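Local coordinates for dextranase (Pseudarthrobacter oxydans, PDB 6NZS), which hydrolyses internal alpha-1,6-glucosidic linkages of dextran, as an endo-acting enzyme of glycosyl hydrolase family 49, at residues N387-L391 with K392-S396; Q288-Y291 with E292-T295; S147-E151 with P152-T156; F90-A93 with K94-V98; D160-D164 with S165-T169. One frame throughout, in Å; residues are numbered along the deposited sequence.

Contact 1 of 5, residues N387-L391 with K392-S396; sequences NDDVL and KMYHS
K392 and D389 meet through their aliphatic parts at a bend on the wall of the solenoid. The lysine chain starts with CB, which lies 3.7 Å above the plane of the Y394 ring, displaced toward the rim, so its first methylene partly covers one face of the tyrosine. CG, set anti to the carbonyl carbon (chi1 -70°), comes beside D389, with K392 CG 3.8 Å from D389 CB. A bend at chi3 (74°), about the CG-CD bond, then turns CE aside. At the tip, K392 NZ stays 5.8 Å from D389 OD2 and makes its salt bridge with D369 instead. The D389 carboxylate is gripped from other turns of the fold: OD1 accepts from Q415 NE2 and OD2 from W418 NE1. Its plane stands 79° from the Y394 ring, and D389 OD2 comes no nearer than 3.7 Å to Y394 OH. One residue earlier, D388 OD1 takes the D389 N-H on its anti lone pair at 2.9 Å from D389 N. D388, D389 and D369 are consistent with the acidic cluster of family 49 active sites. L391 and M393 meet apart from these polar ends: the bend at chi2 places M393 SD 3.9 Å from L391 CB. Y394 also has a cation-pi partner in R421. The short strand 391-392 runs between strands 371-372 and 414-415 in a parallel sheet, with backbone bonds from L391 to V413 and Q415 and from K392 to I371, while M393 packs on V398 and I400 of strand 398-407 and V426 and V428 of strand 423-435.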
# COMPACT_ATOMS: atom_id res chain seq x y z
N ASN A 387 0.29 -6.95 -0.26
CA ASN A 387 0.10 -8.32 0.22
C ASN A 387 1.26 -8.76 1.10
O ASN A 387 1.68 -9.92 1.08
CB ASN A 387 -0.15 -9.30 -0.92
CG ASN A 387 -0.84 -10.57 -0.45
OD1 ASN A 387 -1.38 -10.63 0.65
ND2 ASN A 387 -0.83 -11.60 -1.30
N ASP A 388 1.78 -7.83 1.88
CA ASP A 388 2.77 -8.07 2.91
C ASP A 388 2.74 -6.85 3.83
O ASP A 388 1.83 -6.03 3.73
CB ASP A 388 4.14 -8.37 2.30
CG ASP A 388 4.89 -9.44 3.08
OD1 ASP A 388 5.21 -9.16 4.25
OD2 ASP A 388 5.11 -10.55 2.55
N ASP A 389 3.73 -6.73 4.73
CA ASP A 389 3.86 -5.56 5.59
C ASP A 389 3.61 -4.30 4.77
O ASP A 389 4.25 -4.10 3.74
CB ASP A 389 5.30 -5.47 6.13
CG ASP A 389 5.68 -6.62 7.02
OD1 ASP A 389 4.83 -7.13 7.76
OD2 ASP A 389 6.88 -7.02 6.97
N VAL A 390 2.68 -3.46 5.23
CA VAL A 390 2.32 -2.28 4.44
C VAL A 390 3.16 -1.08 4.82
O VAL A 390 3.79 -0.44 3.96
CB VAL A 390 0.81 -1.95 4.54
CG1 VAL A 390 0.48 -0.82 3.55
CG2 VAL A 390 -0.06 -3.18 4.28
N LEU A 391 3.14 -0.72 6.09
CA LEU A 391 3.93 0.39 6.62
C LEU A 391 5.02 -0.21 7.50
O LEU A 391 4.74 -0.68 8.61
CB LEU A 391 3.06 1.37 7.40
CG LEU A 391 1.96 2.03 6.57
CD1 LEU A 391 1.17 3.00 7.43
CD2 LEU A 391 2.54 2.74 5.33
N LYS A 392 6.26 -0.17 7.02
CA LYS A 392 7.40 -0.75 7.72
C LYS A 392 8.02 0.36 8.56
O LYS A 392 8.77 1.21 8.05
CB LYS A 392 8.37 -1.36 6.71
CG LYS A 392 7.79 -2.62 6.07
CD LYS A 392 8.29 -2.85 4.65
CE LYS A 392 9.74 -3.34 4.65
NZ LYS A 392 10.15 -3.92 3.33
N MET A 393 7.69 0.36 9.84
CA MET A 393 8.04 1.44 10.76
C MET A 393 9.31 1.01 11.49
O MET A 393 9.29 0.54 12.63
CB MET A 393 6.88 1.71 11.72
CG MET A 393 5.54 1.94 11.03
SD MET A 393 5.59 3.17 9.71
CE MET A 393 6.09 4.64 10.61
N TYR A 394 10.44 1.18 10.81
CA TYR A 394 11.70 0.63 11.26
C TYR A 394 12.71 1.69 11.67
O TYR A 394 13.85 1.34 11.99
CB TYR A 394 12.34 -0.24 10.16
CG TYR A 394 11.57 -1.48 9.74
CD1 TYR A 394 10.46 -1.94 10.46
CD2 TYR A 394 11.95 -2.19 8.61
CE1 TYR A 394 9.77 -3.08 10.07
CE2 TYR A 394 11.27 -3.33 8.21
CZ TYR A 394 10.18 -3.77 8.94
OH TYR A 394 9.51 -4.90 8.51
N HIS A 395 12.34 2.97 11.65
CA HIS A 395 13.32 4.03 11.80
C HIS A 395 12.78 5.19 12.62
O HIS A 395 11.58 5.46 12.64
CB HIS A 395 13.77 4.55 10.42
CG HIS A 395 14.33 3.48 9.55
ND1 HIS A 395 15.65 3.07 9.61
CD2 HIS A 395 13.73 2.69 8.62
CE1 HIS A 395 15.84 2.09 8.75
NE2 HIS A 395 14.69 1.83 8.14
N SER A 396 13.71 5.90 13.27
CA SER A 396 13.36 7.05 14.08
C SER A 396 12.96 8.25 13.22
O SER A 396 13.30 8.35 12.03
CB SER A 396 14.56 7.46 14.94
OG SER A 396 14.91 6.40 15.83

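Contact 2 of 5, residues Q288-Y291 with E292-T295; sequences QYVY and EADT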
# COMPACT_ATOMS: atom_id res chain seq x y z
N GLN A 288 5.81 -7.12 -16.21
CA GLN A 288 6.60 -8.02 -17.05
C GLN A 288 7.51 -8.94 -16.25
O GLN A 288 8.01 -9.93 -16.81
CB GLN A 288 7.43 -7.25 -18.08
CG GLN A 288 6.59 -6.34 -18.97
CD GLN A 288 7.40 -5.57 -20.00
OE1 GLN A 288 8.38 -4.91 -19.67
NE2 GLN A 288 6.98 -5.63 -21.25
N TYR A 289 7.72 -8.67 -14.97
CA TYR A 289 8.64 -9.46 -14.16
C TYR A 289 7.91 -10.62 -13.51
O TYR A 289 6.77 -10.48 -13.05
CB TYR A 289 9.29 -8.59 -13.08
CG TYR A 289 10.08 -7.42 -13.62
CD1 TYR A 289 11.21 -7.62 -14.40
CD2 TYR A 289 9.70 -6.11 -13.33
CE1 TYR A 289 11.93 -6.55 -14.90
CE2 TYR A 289 10.42 -5.04 -13.81
CZ TYR A 289 11.53 -5.27 -14.60
OH TYR A 289 12.24 -4.19 -15.09
N VAL A 290 8.57 -11.78 -13.49
CA VAL A 290 8.06 -12.93 -12.77
C VAL A 290 8.14 -12.67 -11.26
O VAL A 290 8.97 -11.88 -10.79
CB VAL A 290 8.86 -14.19 -13.17
CG1 VAL A 290 10.30 -14.10 -12.66
CG2 VAL A 290 8.20 -15.46 -12.67
N TYR A 291 7.27 -13.33 -10.51
CA TYR A 291 7.38 -13.33 -9.05
C TYR A 291 8.79 -13.70 -8.65
O TYR A 291 9.35 -14.68 -9.15
CB TYR A 291 6.43 -14.38 -8.48
CG TYR A 291 6.48 -14.58 -6.98
CD1 TYR A 291 6.25 -13.52 -6.11
CD2 TYR A 291 6.74 -15.84 -6.44
CE1 TYR A 291 6.27 -13.71 -4.74
CE2 TYR A 291 6.77 -16.03 -5.07
CZ TYR A 291 6.53 -14.97 -4.22
OH TYR A 291 6.55 -15.17 -2.85
N GLU A 292 9.36 -12.92 -7.73
CA GLU A 292 10.72 -13.17 -7.22
C GLU A 292 11.72 -13.25 -8.37
O GLU A 292 12.63 -14.09 -8.37
CB GLU A 292 10.77 -14.42 -6.33
CG GLU A 292 10.34 -14.19 -4.89
CD GLU A 292 10.44 -15.45 -4.03
OE1 GLU A 292 10.20 -16.55 -4.57
OE2 GLU A 292 10.77 -15.33 -2.83
N ALA A 293 11.56 -12.37 -9.35
CA ALA A 293 12.54 -12.24 -10.43
C ALA A 293 13.90 -11.90 -9.83
O ALA A 293 14.07 -10.85 -9.20
CB ALA A 293 12.10 -11.16 -11.41
N ASP A 294 14.87 -12.80 -10.01
CA ASP A 294 16.17 -12.71 -9.34
C ASP A 294 17.22 -12.21 -10.32
O ASP A 294 17.42 -12.81 -11.38
CB ASP A 294 16.56 -14.07 -8.77
CG ASP A 294 17.68 -13.99 -7.74
OD1 ASP A 294 18.31 -12.91 -7.60
OD2 ASP A 294 17.94 -15.01 -7.06
N THR A 295 17.88 -11.11 -9.97
CA THR A 295 18.98 -10.61 -10.80
C THR A 295 20.17 -11.56 -10.80
O THR A 295 20.94 -11.56 -11.76
CB THR A 295 19.38 -9.19 -10.39
OG1 THR A 295 19.79 -9.16 -9.02
CG2 THR A 295 18.21 -8.22 -10.60
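E292 lays its side chain over the ring of Y291, its neighbour in sequence, at the two central positions of a type II beta turn from V290 to A293. The glutamate chain is extended beyond CG (chi2 -179°) and runs alongside the tyrosine in the same direction. Its methylene makes a CH-pi contact almost straight over the ring centre, with E292 CG 3.9 Å from the Y291 centroid. The carboxylate follows the ring, its plane turned only 23° away from it, which brings E292 OE1 to 3.5 Å from Y291 CE2. That oxygen has its charge partner in K71, so the stack ends in a salt bridge to the N-terminal part of the chain. The Y291 ring also meets Y365, their planes at about 35°. A293 closes the turn with a weak hydrogen bond, A293 N lying 3.0 Å from V290 O. Its methyl group is wedged against the valine that starts the turn, A293 CB to V290 CG1 being 3.7 Å, and touches Y289 more loosely, with A293 CB 4.2 Å from Y289 CB. The turn belongs to the long loop between strands 283-285 and 316-320 of the solenoid; there E292 and A293 make backbone bonds to P338 and V313, Y289 OH reaches the carbonyl of Y243, and K71 ties the loop to the segment preceding helix 76-81.

Contact 3 of 5, residues S147-E151 with P152-T156; sequences SVEFE and PQLYT
L154 folds back over the carbonyl of E151 in a tight 3-10 turn between two strands. L154 N donates to E151 O at 3.1 Å, and one residue earlier Q153 N donates to F150 O at 2.9 Å; in both the donor stands above the carbonyl plane. The leucine branch rests on the same carbonyl, with L154 CG 3.5 Å from E151 O. A water gives a further bond to E151 O and one to L154 O, bridging the mouth of the turn. P152 adds a light apolar touch, its CD 4.1 Å from F150 CB. Replacing L154 by an alanine would probably leave the E151 carbonyl covered by CB alone, without the CG and CD1 that now rest on it. Behind this shell Q153 is held by its amide, OE1 to N184 and NE2 to Q106. E149 OE2 accepts from S147 OG at 2.7 Å on its anti lone pair and also binds H435, in the solenoid part of the chain. The turn joins strand 144-150 to strand 154-159, both antiparallel neighbours of the long strand 176-192 in the Ig-like domain, with F150 packed on V100 and L102 of strand 96-102 and on V114.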
# COMPACT_ATOMS: atom_id res chain seq x y z
N SER A 147 -12.00 4.50 -3.16
CA SER A 147 -12.58 3.35 -3.83
C SER A 147 -14.06 3.61 -4.09
O SER A 147 -14.78 4.14 -3.23
CB SER A 147 -12.44 2.14 -2.90
OG SER A 147 -13.15 1.03 -3.41
N VAL A 148 -14.52 3.24 -5.29
CA VAL A 148 -15.91 3.36 -5.72
C VAL A 148 -16.49 1.95 -5.83
O VAL A 148 -15.98 1.13 -6.60
CB VAL A 148 -16.00 4.11 -7.06
CG1 VAL A 148 -17.44 4.18 -7.54
CG2 VAL A 148 -15.40 5.51 -6.93
N GLU A 149 -17.54 1.67 -5.06
CA GLU A 149 -17.97 0.29 -4.80
C GLU A 149 -19.43 0.11 -5.21
O GLU A 149 -20.35 0.45 -4.45
CB GLU A 149 -17.71 -0.07 -3.34
CG GLU A 149 -16.31 0.36 -2.91
CD GLU A 149 -15.76 -0.34 -1.68
OE1 GLU A 149 -16.50 -1.06 -0.98
OE2 GLU A 149 -14.55 -0.16 -1.44
N PHE A 150 -19.65 -0.44 -6.40
CA PHE A 150 -21.01 -0.73 -6.86
C PHE A 150 -21.49 -2.02 -6.18
O PHE A 150 -20.81 -3.05 -6.23
CB PHE A 150 -21.02 -0.93 -8.37
CG PHE A 150 -20.93 0.34 -9.17
CD1 PHE A 150 -19.72 1.02 -9.32
CD2 PHE A 150 -22.05 0.84 -9.81
CE1 PHE A 150 -19.64 2.18 -10.07
CE2 PHE A 150 -21.98 2.01 -10.57
CZ PHE A 150 -20.78 2.67 -10.69
N GLU A 151 -22.67 -1.95 -5.56
CA GLU A 151 -23.21 -3.11 -4.85
C GLU A 151 -23.22 -4.41 -5.65
O GLU A 151 -22.83 -5.45 -5.08
CB GLU A 151 -24.60 -2.77 -4.27
CG GLU A 151 -25.05 -3.73 -3.19
CD GLU A 151 -26.39 -3.34 -2.61
OE1 GLU A 151 -26.51 -2.20 -2.10
OE2 GLU A 151 -27.32 -4.16 -2.66
N PRO A 152 -23.62 -4.45 -6.93
CA PRO A 152 -23.60 -5.73 -7.66
C PRO A 152 -22.21 -6.33 -7.85
O PRO A 152 -22.12 -7.51 -8.21
CB PRO A 152 -24.25 -5.39 -9.01
CG PRO A 152 -24.94 -4.10 -8.80
CD PRO A 152 -24.22 -3.37 -7.73
N GLN A 153 -21.14 -5.55 -7.65
CA GLN A 153 -19.78 -6.06 -7.76
C GLN A 153 -19.26 -6.67 -6.46
O GLN A 153 -18.20 -7.31 -6.48
CB GLN A 153 -18.86 -4.94 -8.25
CG GLN A 153 -18.92 -4.75 -9.75
CD GLN A 153 -18.31 -5.92 -10.48
OE1 GLN A 153 -17.19 -6.33 -10.17
NE2 GLN A 153 -19.05 -6.49 -11.42
N LEU A 154 -19.96 -6.50 -5.35
CA LEU A 154 -19.48 -7.01 -4.08
C LEU A 154 -19.50 -8.53 -4.06
O LEU A 154 -20.42 -9.17 -4.57
CB LEU A 154 -20.34 -6.49 -2.93
CG LEU A 154 -20.35 -4.98 -2.71
CD1 LEU A 154 -21.23 -4.61 -1.53
CD2 LEU A 154 -18.92 -4.48 -2.51
N TYR A 155 -18.48 -9.11 -3.42
CA TYR A 155 -18.46 -10.52 -3.08
C TYR A 155 -17.89 -10.63 -1.67
O TYR A 155 -17.27 -9.69 -1.15
CB TYR A 155 -17.60 -11.34 -4.07
CG TYR A 155 -16.14 -11.26 -3.69
CD1 TYR A 155 -15.41 -10.10 -3.92
CD2 TYR A 155 -15.52 -12.30 -3.00
CE1 TYR A 155 -14.11 -9.98 -3.52
CE2 TYR A 155 -14.21 -12.19 -2.59
CZ TYR A 155 -13.51 -11.03 -2.85
OH TYR A 155 -12.20 -10.90 -2.43
N THR A 156 -18.08 -11.79 -1.05
CA THR A 156 -17.51 -12.05 0.26
C THR A 156 -16.46 -13.14 0.15
O THR A 156 -16.71 -14.20 -0.44
CB THR A 156 -18.61 -12.45 1.26
OG1 THR A 156 -19.54 -11.37 1.40
CG2 THR A 156 -18.00 -12.80 2.63
O HOH W 1 -23.05 -8.31 -5.00

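Contact 4 of 5, residues F90-A93 with K94-V98; sequences FEYA and KDVWV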
# COMPACT_ATOMS: atom_id res chain seq x y z
N PHE A 90 -6.36 11.48 -12.49
CA PHE A 90 -6.46 12.73 -13.23
C PHE A 90 -5.92 13.82 -12.33
O PHE A 90 -5.78 13.64 -11.12
CB PHE A 90 -7.89 13.02 -13.71
CG PHE A 90 -8.92 13.11 -12.61
CD1 PHE A 90 -9.13 14.31 -11.92
CD2 PHE A 90 -9.69 12.01 -12.27
CE1 PHE A 90 -10.08 14.39 -10.91
CE2 PHE A 90 -10.64 12.09 -11.27
CZ PHE A 90 -10.84 13.27 -10.58
N GLU A 91 -5.57 14.96 -12.94
CA GLU A 91 -5.19 16.14 -12.19
C GLU A 91 -6.35 17.12 -12.14
O GLU A 91 -7.06 17.30 -13.14
CB GLU A 91 -4.00 16.86 -12.83
CG GLU A 91 -2.75 16.03 -12.93
CD GLU A 91 -1.58 16.86 -13.42
OE1 GLU A 91 -1.23 16.75 -14.61
OE2 GLU A 91 -1.02 17.64 -12.62
N TYR A 92 -6.54 17.75 -10.98
CA TYR A 92 -7.60 18.74 -10.86
C TYR A 92 -7.15 19.86 -9.93
O TYR A 92 -6.28 19.67 -9.07
CB TYR A 92 -8.95 18.11 -10.45
CG TYR A 92 -9.10 17.76 -8.98
CD1 TYR A 92 -8.08 17.11 -8.29
CD2 TYR A 92 -10.27 18.04 -8.30
CE1 TYR A 92 -8.22 16.79 -6.94
CE2 TYR A 92 -10.43 17.72 -6.95
CZ TYR A 92 -9.40 17.09 -6.28
OH TYR A 92 -9.53 16.79 -4.95
N ALA A 93 -7.73 21.05 -10.14
CA ALA A 93 -7.44 22.19 -9.28
C ALA A 93 -8.70 22.82 -8.69
O ALA A 93 -8.59 23.79 -7.94
CB ALA A 93 -6.61 23.24 -10.04
N LYS A 94 -9.87 22.29 -9.00
CA LYS A 94 -11.15 22.87 -8.61
C LYS A 94 -12.13 21.72 -8.51
O LYS A 94 -11.95 20.69 -9.17
CB LYS A 94 -11.58 23.87 -9.69
CG LYS A 94 -12.86 24.65 -9.44
CD LYS A 94 -12.95 25.82 -10.45
CE LYS A 94 -14.32 26.48 -10.45
NZ LYS A 94 -14.65 27.16 -9.18
N ASP A 95 -13.15 21.88 -7.66
CA ASP A 95 -14.14 20.82 -7.45
C ASP A 95 -14.62 20.26 -8.78
O ASP A 95 -14.86 21.01 -9.74
CB ASP A 95 -15.37 21.39 -6.73
CG ASP A 95 -15.10 21.77 -5.28
OD1 ASP A 95 -13.94 21.85 -4.86
OD2 ASP A 95 -16.10 22.02 -4.56
N VAL A 96 -14.79 18.94 -8.84
CA VAL A 96 -15.22 18.25 -10.06
C VAL A 96 -16.40 17.35 -9.76
O VAL A 96 -16.62 16.90 -8.64
CB VAL A 96 -14.09 17.42 -10.72
CG1 VAL A 96 -12.99 18.33 -11.26
CG2 VAL A 96 -13.54 16.39 -9.73
N TRP A 97 -17.16 17.07 -10.82
CA TRP A 97 -18.11 15.96 -10.83
C TRP A 97 -17.49 14.83 -11.64
O TRP A 97 -17.07 15.03 -12.78
CB TRP A 97 -19.41 16.37 -11.53
CG TRP A 97 -20.41 17.12 -10.68
CD1 TRP A 97 -20.79 18.42 -10.82
CD2 TRP A 97 -21.18 16.59 -9.58
NE1 TRP A 97 -21.74 18.74 -9.87
CE2 TRP A 97 -22.00 17.64 -9.10
CE3 TRP A 97 -21.26 15.34 -8.96
CZ2 TRP A 97 -22.88 17.47 -8.03
CZ3 TRP A 97 -22.15 15.17 -7.90
CH2 TRP A 97 -22.94 16.24 -7.45
N VAL A 98 -17.42 13.64 -11.04
CA VAL A 98 -16.86 12.46 -11.69
C VAL A 98 -18.00 11.49 -11.97
O VAL A 98 -18.70 11.08 -11.04
CB VAL A 98 -15.80 11.79 -10.81
CG1 VAL A 98 -15.23 10.58 -11.51
CG2 VAL A 98 -14.69 12.78 -10.48
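F90 and V98 come at each other from opposite directions across the gap between two strands, F90 CZ lying 3.9 Å from V98 CG2. V96 slides past the same ring the other way, its CG2 4.2 Å from F90 CE1. That methyl also serves Y92, whose CD2 is 3.9 Å away from V96 CG2, so one methyl touches both aromatic residues. Both rings take the position between backbone N and carbonyl carbon (chi1 59° for F90, 78° for Y92), which swings them in from their strand; Y92 CB lies at the edge of the F90 ring, in its plane. Nearer the turn, Y92 CD2 is 3.3 Å from K94 O. The axes of 90-92 and 96-98 pass 10.3 Å apart at 154°, too far for direct strand pairing and consistent with facing layers of the Ig-like sandwich. With a leucine at Y92, V96 would probably lose part of its aromatic cover and the P138 carbonyl the hydroxyl that now binds it. V41, I188 and A190 extend the cluster. The side chains of F90, Y92, V96 and V98 meet by apolar contact, and no hydrogen bond links the two segments; burial of apolar groups thus holds the layers together here, while the Y92 hydroxyl is satisfied at P138 O.

Contact 5 of 5, residues D160-D164 with S165-T169; sequences DMSGD and SGKLT
An Asx turn headed by D160 braces the hairpin loop between antiparallel strands 154-159 and 168-169, and joins it to K167 across the loop. The aspartate side chain turns in between its backbone N and carbonyl carbon (chi1 72°), from where OD1 collects three donors. S162 N, at 3.0 Å from D160 OD1, closes the Asx turn; S162 OG reaches D160 OD1 at 2.7 Å on the syn side, and K167 N lies 3.1 Å from it. The two N-H groups approach from opposite faces of the carboxylate, 43° and 47° out of its plane. The backbones pair at the same place: D160 N is 2.9 Å from K167 O in a nearly straight bond, so D160 and K167 hold each other twice. Further round the loop, G166 N gives a weak bond to S162 O at 2.7 Å. G166 passes close against M161, and a side chain at its backbone angles would be jammed against the S165 carbonyl and crowd M161 N. K167 runs beside D160 before its amine forms a salt bridge with E72, and S165 OG reaches D442. K441, from the solenoid part of the chain, binds the carbonyls of M161 and G163. At the strand end of the loop, T169 CG2 touches D160 CB at 3.9 Å.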
# COMPACT_ATOMS: atom_id res chain seq x y z
N ASP A 160 -12.29 -21.36 4.40
CA ASP A 160 -12.89 -22.69 4.44
C ASP A 160 -12.47 -23.51 5.65
O ASP A 160 -12.96 -24.64 5.83
CB ASP A 160 -12.68 -23.44 3.11
CG ASP A 160 -11.24 -23.90 2.87
OD1 ASP A 160 -10.36 -23.77 3.76
OD2 ASP A 160 -10.98 -24.40 1.76
N MET A 161 -11.57 -22.98 6.48
CA MET A 161 -11.17 -23.58 7.75
C MET A 161 -10.41 -24.89 7.57
O MET A 161 -10.26 -25.66 8.53
CB MET A 161 -12.34 -23.72 8.73
CG MET A 161 -13.09 -22.39 8.93
SD MET A 161 -12.00 -21.06 9.47
CE MET A 161 -11.96 -21.40 11.21
N SER A 162 -9.88 -25.13 6.38
CA SER A 162 -9.14 -26.35 6.10
C SER A 162 -7.76 -26.32 6.75
O SER A 162 -7.10 -25.28 6.81
CB SER A 162 -8.99 -26.53 4.59
OG SER A 162 -8.27 -25.46 4.00
N GLY A 163 -7.31 -27.47 7.24
CA GLY A 163 -5.94 -27.58 7.72
C GLY A 163 -5.64 -26.64 8.87
O GLY A 163 -6.51 -26.28 9.67
N ASP A 164 -4.38 -26.21 8.94
CA ASP A 164 -3.93 -25.40 10.06
C ASP A 164 -4.39 -23.95 9.94
O ASP A 164 -4.77 -23.33 10.94
CB ASP A 164 -2.40 -25.43 10.16
CG ASP A 164 -1.87 -26.77 10.65
OD1 ASP A 164 -2.61 -27.49 11.35
OD2 ASP A 164 -0.70 -27.10 10.35
N SER A 165 -4.37 -23.40 8.74
CA SER A 165 -4.60 -21.97 8.56
C SER A 165 -5.87 -21.65 7.80
O SER A 165 -6.29 -20.48 7.78
CB SER A 165 -3.43 -21.33 7.80
OG SER A 165 -2.22 -21.49 8.52
N GLY A 166 -6.48 -22.63 7.15
CA GLY A 166 -7.56 -22.36 6.24
C GLY A 166 -7.05 -21.86 4.91
O GLY A 166 -5.86 -21.59 4.71
N LYS A 167 -7.99 -21.74 3.98
CA LYS A 167 -7.75 -21.19 2.65
C LYS A 167 -8.93 -20.31 2.31
O LYS A 167 -10.06 -20.58 2.73
CB LYS A 167 -7.64 -22.30 1.59
CG LYS A 167 -6.45 -23.22 1.76
CD LYS A 167 -5.22 -22.65 1.07
CE LYS A 167 -3.93 -23.31 1.58
NZ LYS A 167 -2.74 -22.44 1.34
N LEU A 168 -8.68 -19.26 1.54
CA LEU A 168 -9.77 -18.40 1.10
C LEU A 168 -10.54 -19.04 -0.05
O LEU A 168 -9.98 -19.73 -0.90
CB LEU A 168 -9.25 -17.03 0.67
CG LEU A 168 -8.79 -16.13 1.82
CD1 LEU A 168 -8.38 -14.79 1.24
CD2 LEU A 168 -9.87 -15.94 2.87
N THR A 169 -11.85 -18.80 -0.06
CA THR A 169 -12.73 -19.29 -1.10
C THR A 169 -13.91 -18.34 -1.22
O THR A 169 -14.23 -17.60 -0.28
CB THR A 169 -13.21 -20.71 -0.77
OG1 THR A 169 -14.12 -21.16 -1.79
CG2 THR A 169 -13.93 -20.72 0.57

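Contacts 3, 4 and 5 belong to the N-terminal Ig-like domain, contacts 1 and 2 to the parallel beta-solenoid. Contacts 3 and 5 follow each other directly along strand 154-159, their centres about 24 Å apart, while contact 4 lies about 44 Å from contact 5, centre to centre, on the other side of the chain's centre. Contacts 2, 3 and 5 reach across the domain junction through K71, H435, and K441 and D442. Contact 1 is nearest the middle of the chain, its nearest atoms about 7 Å from contact 2 and 8 Å from contact 5. In this family the solenoid carries the catalytic groove, and contact 1, with D388 and D389 near D369, is probably part of or next to it.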